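Long-range contact in Ras-interacting protein 1 (PDB 5KHO), which regulates GTPase signalling in endothelial cells and is required for blood vessel formation, the present piece being its Ras-associating domain: residues Pro16-Ser28 against Gly118-Glu130. Residues are numbered along the deposited sequence; the frame is centred on the assembly and turned at random.
Sequences PGVLKIFGAGLAS and GWARRFELRGREE
Phe22 and Arg122 show how an arginine can serve an aromatic ring and a carboxylate at once. Arg122 CB starts 3.7 Å from Phe22 CD1, and Arg122 CG passes the same ring carbon. CD then comes over the ring face in a CH-pi contact, 3.6 Å from the Phe22 centroid; Arg122 CG lies between the backbone N and the carbonyl carbon (chi1 74°), and from there the extended chain runs across the ring. Arg122 NE lies near Phe22 CG, and Arg122 CZ near Phe22 CD2. At the tip, Arg122 NH2 lies 3.4 Å from Phe22 CD2, with the guanidinium tilted 21° from the ring plane, while Arg122 NE and NH1 turn side-on to Glu124 and both grip Glu124 OE2, NH1 at 2.9 Å. Arg126 grips the other oxygen, OE1, with its own NE and NH2, approaching from above the carboxylate plane; Glu124 is thus held by four N-H groups that probably favour its charged form. A leucine in place of Arg122 would probably leave Glu124 OE2 without either of its two Arg122 donors, the carboxylate freer to turn and the Phe22 ring without the guanidinium beside it.

Beneath these side chains the strands pair in parallel: Phe22 N donates to Phe123 O (2.7 Å), and Phe22 O accepts from Leu125 N (2.8 Å). On the opposite face Ile21 CG2 packs on Leu125 CB at 3.7 Å, and Leu19 CD1 meets the Phe123 ring, with helix 106-112 against both residues. The pairing sets the first strand, 18-22, between 30-36 and the last strand, 120-127, the parallel central pair characteristic of the ubiquitin-like fold of Ras-associating domains.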
loop_
_atom_site.group_PDB
_atom_site.type_symbol
_atom_site.label_atom_id
_atom_site.label_comp_id
_atom_site.label_asym_id
_atom_site.label_seq_id
_atom_site.Cartn_x
_atom_site.Cartn_y
_atom_site.Cartn_z
ATOM N N PRO B 16 -20.140 3.123 -0.303
ATOM C CA PRO B 16 -20.367 2.063 -1.305
ATOM C C PRO B 16 -19.773 2.415 -2.676
ATOM O O PRO B 16 -20.506 2.585 -3.658
ATOM C CB PRO B 16 -21.899 1.945 -1.359
ATOM C CG PRO B 16 -22.393 3.282 -0.929
ATOM C CD PRO B 16 -21.414 3.756 0.106
ATOM N N GLY B 17 -18.444 2.497 -2.720
ATOM C CA GLY B 17 -17.701 2.991 -3.874
ATOM C C GLY B 17 -17.659 2.073 -5.080
ATOM O O GLY B 17 -18.243 0.980 -5.081
ATOM N N VAL B 18 -16.973 2.542 -6.119
ATOM C CA VAL B 18 -16.770 1.764 -7.343
ATOM C C VAL B 18 -15.291 1.433 -7.533
ATOM O O VAL B 18 -14.418 2.239 -7.196
ATOM C CB VAL B 18 -17.401 2.421 -8.608
ATOM C CG1 VAL B 18 -18.898 2.621 -8.406
ATOM C CG2 VAL B 18 -16.739 3.746 -8.977
ATOM N N LEU B 19 -15.021 0.235 -8.045
ATOM C CA LEU B 19 -13.656 -0.193 -8.319
ATOM C C LEU B 19 -13.510 -0.534 -9.787
ATOM O O LEU B 19 -14.229 -1.400 -10.280
ATOM C CB LEU B 19 -13.281 -1.410 -7.468
ATOM C CG LEU B 19 -13.516 -1.425 -5.954
ATOM C CD1 LEU B 19 -13.184 -2.808 -5.411
ATOM C CD2 LEU B 19 -12.711 -0.359 -5.220
ATOM N N LYS B 20 -12.598 0.165 -10.477
ATOM C CA LYS B 20 -12.162 -0.212 -11.833
ATOM C C LYS B 20 -11.374 -1.530 -11.769
ATOM O O LYS B 20 -10.332 -1.590 -11.128
ATOM C CB LYS B 20 -11.279 0.863 -12.500
ATOM C CG LYS B 20 -11.349 2.285 -11.967
ATOM C CD LYS B 20 -12.221 3.179 -12.814
ATOM C CE LYS B 20 -11.943 4.647 -12.549
ATOM N NZ LYS B 20 -10.842 5.168 -13.411
ATOM N N ILE B 21 -11.892 -2.576 -12.410
ATOM C CA ILE B 21 -11.211 -3.873 -12.527
ATOM C C ILE B 21 -10.622 -3.930 -13.934
ATOM O O ILE B 21 -11.372 -4.024 -14.917
ATOM C CB ILE B 21 -12.178 -5.072 -12.268
ATOM C CG1 ILE B 21 -12.348 -5.363 -10.780
ATOM C CG2 ILE B 21 -11.625 -6.373 -12.820
ATOM C CD1 ILE B 21 -13.075 -4.312 -9.978
ATOM N N PHE B 22 -9.296 -3.844 -14.040
ATOM C CA PHE B 22 -8.652 -3.749 -15.357
ATOM C C PHE B 22 -8.524 -5.104 -16.013
ATOM O O PHE B 22 -8.045 -6.062 -15.405
ATOM C CB PHE B 22 -7.302 -3.022 -15.298
ATOM C CG PHE B 22 -7.425 -1.531 -15.173
ATOM C CD1 PHE B 22 -7.892 -0.939 -13.980
ATOM C CD2 PHE B 22 -7.088 -0.702 -16.242
ATOM C CE1 PHE B 22 -8.018 0.445 -13.869
ATOM C CE2 PHE B 22 -7.203 0.690 -16.127
ATOM C CZ PHE B 22 -7.665 1.262 -14.940
ATOM N N GLY B 23 -8.993 -5.174 -17.253
ATOM C CA GLY B 23 -8.938 -6.399 -18.051
ATOM C C GLY B 23 -7.763 -6.341 -18.992
ATOM O O GLY B 23 -7.941 -6.229 -20.215
ATOM N N ALA B 24 -6.564 -6.391 -18.396
ATOM C CA ALA B 24 -5.283 -6.429 -19.103
ATOM C C ALA B 24 -5.275 -7.642 -20.041
ATOM O O ALA B 24 -4.856 -8.740 -19.656
ATOM C CB ALA B 24 -4.121 -6.472 -18.105
ATOM N N GLY B 25 -5.797 -7.414 -21.252
ATOM C CA GLY B 25 -6.000 -8.445 -22.270
ATOM C C GLY B 25 -6.881 -9.622 -21.878
ATOM O O GLY B 25 -6.386 -10.634 -21.373
ATOM N N LEU B 26 -8.187 -9.486 -22.095
ATOM C CA LEU B 26 -9.114 -10.627 -22.049
ATOM C C LEU B 26 -10.041 -10.544 -23.256
ATOM O O LEU B 26 -10.226 -11.523 -23.984
ATOM C CB LEU B 26 -9.930 -10.663 -20.748
ATOM C CG LEU B 26 -9.283 -10.698 -19.357
ATOM C CD1 LEU B 26 -10.354 -10.479 -18.292
ATOM C CD2 LEU B 26 -8.515 -11.989 -19.100
ATOM N N ALA B 27 -10.614 -9.361 -23.449
ATOM C CA ALA B 27 -11.384 -9.032 -24.625
ATOM C C ALA B 27 -10.715 -7.823 -25.277
ATOM O O ALA B 27 -10.416 -6.836 -24.597
ATOM C CB ALA B 27 -12.825 -8.731 -24.234
ATOM N N SER B 28 -10.462 -7.915 -26.584
ATOM C CA SER B 28 -9.772 -6.853 -27.325
ATOM C C SER B 28 -10.588 -5.564 -27.290
ATOM O O SER B 28 -11.785 -5.580 -27.581
ATOM C CB SER B 28 -9.486 -7.277 -28.773
ATOM O OG SER B 28 -10.604 -7.045 -29.620
ATOM N N GLY B 118 5.431 8.149 -6.933
ATOM C CA GLY B 118 5.751 8.000 -8.360
ATOM C C GLY B 118 5.212 6.739 -9.025
ATOM O O GLY B 118 5.479 6.496 -10.213
ATOM N N TRP B 119 4.452 5.948 -8.264
ATOM C CA TRP B 119 3.908 4.671 -8.731
ATOM C C TRP B 119 2.391 4.713 -8.850
ATOM O O TRP B 119 1.700 5.240 -7.971
ATOM C CB TRP B 119 4.316 3.539 -7.790
ATOM C CG TRP B 119 5.759 3.128 -7.878
ATOM C CD1 TRP B 119 6.863 3.933 -7.755
ATOM C CD2 TRP B 119 6.253 1.798 -8.076
ATOM N NE1 TRP B 119 8.010 3.186 -7.877
ATOM C CE2 TRP B 119 7.671 1.874 -8.074
ATOM C CE3 TRP B 119 5.639 0.547 -8.260
ATOM C CZ2 TRP B 119 8.488 0.746 -8.256
ATOM C CZ3 TRP B 119 6.454 -0.578 -8.445
ATOM C CH2 TRP B 119 7.867 -0.465 -8.441
ATOM N N ALA B 120 1.894 4.158 -9.954
ATOM C CA ALA B 120 0.468 3.994 -10.192
ATOM C C ALA B 120 -0.007 2.655 -9.611
ATOM O O ALA B 120 0.802 1.755 -9.364
ATOM C CB ALA B 120 0.170 4.086 -11.680
ATOM N N ARG B 121 -1.318 2.541 -9.389
ATOM C CA ARG B 121 -1.908 1.362 -8.784
ATOM C C ARG B 121 -3.331 1.144 -9.293
ATOM O O ARG B 121 -4.167 2.054 -9.223
ATOM C CB ARG B 121 -1.896 1.519 -7.277
ATOM C CG ARG B 121 -2.514 0.383 -6.506
ATOM C CD ARG B 121 -2.902 0.854 -5.125
ATOM N NE ARG B 121 -3.258 -0.258 -4.253
ATOM C CZ ARG B 121 -3.916 -0.126 -3.102
ATOM N NH1 ARG B 121 -4.301 1.077 -2.677
ATOM N NH2 ARG B 121 -4.195 -1.200 -2.373
ATOM N N ARG B 122 -3.587 -0.064 -9.799
ATOM C CA ARG B 122 -4.901 -0.458 -10.295
ATOM C C ARG B 122 -5.213 -1.911 -9.941
ATOM O O ARG B 122 -4.292 -2.704 -9.726
ATOM C CB ARG B 122 -5.002 -0.235 -11.813
ATOM C CG ARG B 122 -4.234 -1.229 -12.674
ATOM C CD ARG B 122 -4.146 -0.770 -14.114
ATOM N NE ARG B 122 -3.601 -1.822 -14.973
ATOM C CZ ARG B 122 -3.439 -1.725 -16.293
ATOM N NH1 ARG B 122 -2.948 -2.755 -16.967
ATOM N NH2 ARG B 122 -3.759 -0.613 -16.951
ATOM N N PHE B 123 -6.504 -2.244 -9.874
ATOM C CA PHE B 123 -6.945 -3.624 -9.745
ATOM C C PHE B 123 -6.969 -4.291 -11.115
ATOM O O PHE B 123 -7.460 -3.710 -12.076
ATOM C CB PHE B 123 -8.331 -3.715 -9.108
ATOM C CG PHE B 123 -8.318 -3.698 -7.608
ATOM C CD1 PHE B 123 -7.656 -4.688 -6.886
ATOM C CD2 PHE B 123 -9.000 -2.700 -6.908
ATOM C CE1 PHE B 123 -7.654 -4.664 -5.497
ATOM C CE2 PHE B 123 -9.006 -2.674 -5.522
ATOM C CZ PHE B 123 -8.332 -3.657 -4.814
ATOM N N GLU B 124 -6.432 -5.508 -11.194
ATOM C CA GLU B 124 -6.410 -6.284 -12.437
ATOM C C GLU B 124 -7.151 -7.621 -12.301
ATOM O O GLU B 124 -7.152 -8.239 -11.225
ATOM C CB GLU B 124 -4.970 -6.499 -12.921
ATOM C CG GLU B 124 -4.309 -5.249 -13.510
ATOM C CD GLU B 124 -2.866 -5.456 -13.987
ATOM O OE1 GLU B 124 -2.182 -6.408 -13.542
ATOM O OE2 GLU B 124 -2.398 -4.641 -14.813
ATOM N N LEU B 125 -7.810 -8.038 -13.385
ATOM C CA LEU B 125 -8.385 -9.375 -13.454
ATOM C C LEU B 125 -7.474 -10.245 -14.298
ATOM O O LEU B 125 -7.247 -9.952 -15.476
ATOM C CB LEU B 125 -9.773 -9.350 -14.075
ATOM C CG LEU B 125 -10.874 -10.283 -13.555
ATOM C CD1 LEU B 125 -11.683 -10.779 -14.745
ATOM C CD2 LEU B 125 -10.391 -11.449 -12.703
ATOM N N ARG B 126 -6.939 -11.299 -13.692
ATOM C CA ARG B 126 -5.992 -12.182 -14.374
ATOM C C ARG B 126 -6.284 -13.661 -14.156
ATOM O O ARG B 126 -6.910 -14.041 -13.155
ATOM C CB ARG B 126 -4.561 -11.877 -13.927
ATOM C CG ARG B 126 -3.955 -10.624 -14.536
ATOM C CD ARG B 126 -2.528 -10.478 -14.054
ATOM N NE ARG B 126 -1.968 -9.170 -14.366
ATOM C CZ ARG B 126 -1.335 -8.869 -15.494
ATOM N NH1 ARG B 126 -1.182 -9.779 -16.455
ATOM N NH2 ARG B 126 -0.858 -7.644 -15.664
ATOM N N GLY B 127 -5.831 -14.493 -15.097
ATOM C CA GLY B 127 -5.759 -15.929 -14.863
ATOM C C GLY B 127 -4.902 -16.173 -13.632
ATOM O O GLY B 127 -3.813 -15.593 -13.509
ATOM N N ARG B 128 -5.405 -17.004 -12.716
ATOM C CA ARG B 128 -4.735 -17.295 -11.441
ATOM C C ARG B 128 -3.283 -17.770 -11.580
ATOM O O ARG B 128 -2.429 -17.332 -10.816
ATOM C CB ARG B 128 -5.548 -18.285 -10.612
ATOM C CG ARG B 128 -5.216 -18.259 -9.133
ATOM C CD ARG B 128 -6.376 -18.824 -8.336
ATOM N NE ARG B 128 -6.435 -18.259 -6.990
ATOM C CZ ARG B 128 -7.187 -17.221 -6.636
ATOM N NH1 ARG B 128 -7.172 -16.790 -5.381
ATOM N NH2 ARG B 128 -7.957 -16.612 -7.526
ATOM N N GLU B 129 -3.006 -18.646 -12.548
ATOM C CA GLU B 129 -1.627 -19.085 -12.812
ATOM C C GLU B 129 -0.655 -18.008 -13.355
ATOM O O GLU B 129 0.469 -17.891 -12.864
ATOM C CB GLU B 129 -1.595 -20.367 -13.645
ATOM C CG GLU B 129 -1.754 -21.616 -12.795
ATOM C CD GLU B 129 -0.987 -21.556 -11.471
ATOM O OE1 GLU B 129 0.238 -21.264 -11.463
ATOM O OE2 GLU B 129 -1.627 -21.812 -10.430
ATOM N N GLU B 130 -1.096 -17.238 -14.350
ATOM C CA GLU B 130 -0.395 -16.028 -14.788
ATOM C C GLU B 130 -0.023 -15.140 -13.581
ATOM O O GLU B 130 1.131 -14.703 -13.448
ATOM C CB GLU B 130 -1.281 -15.259 -15.772
ATOM C CG GLU B 130 -0.582 -14.173 -16.584
ATOM C CD GLU B 130 -1.548 -13.265 -17.350
ATOM O OE1 GLU B 130 -1.090 -12.217 -17.858
ATOM O OE2 GLU B 130 -2.763 -13.578 -17.452
#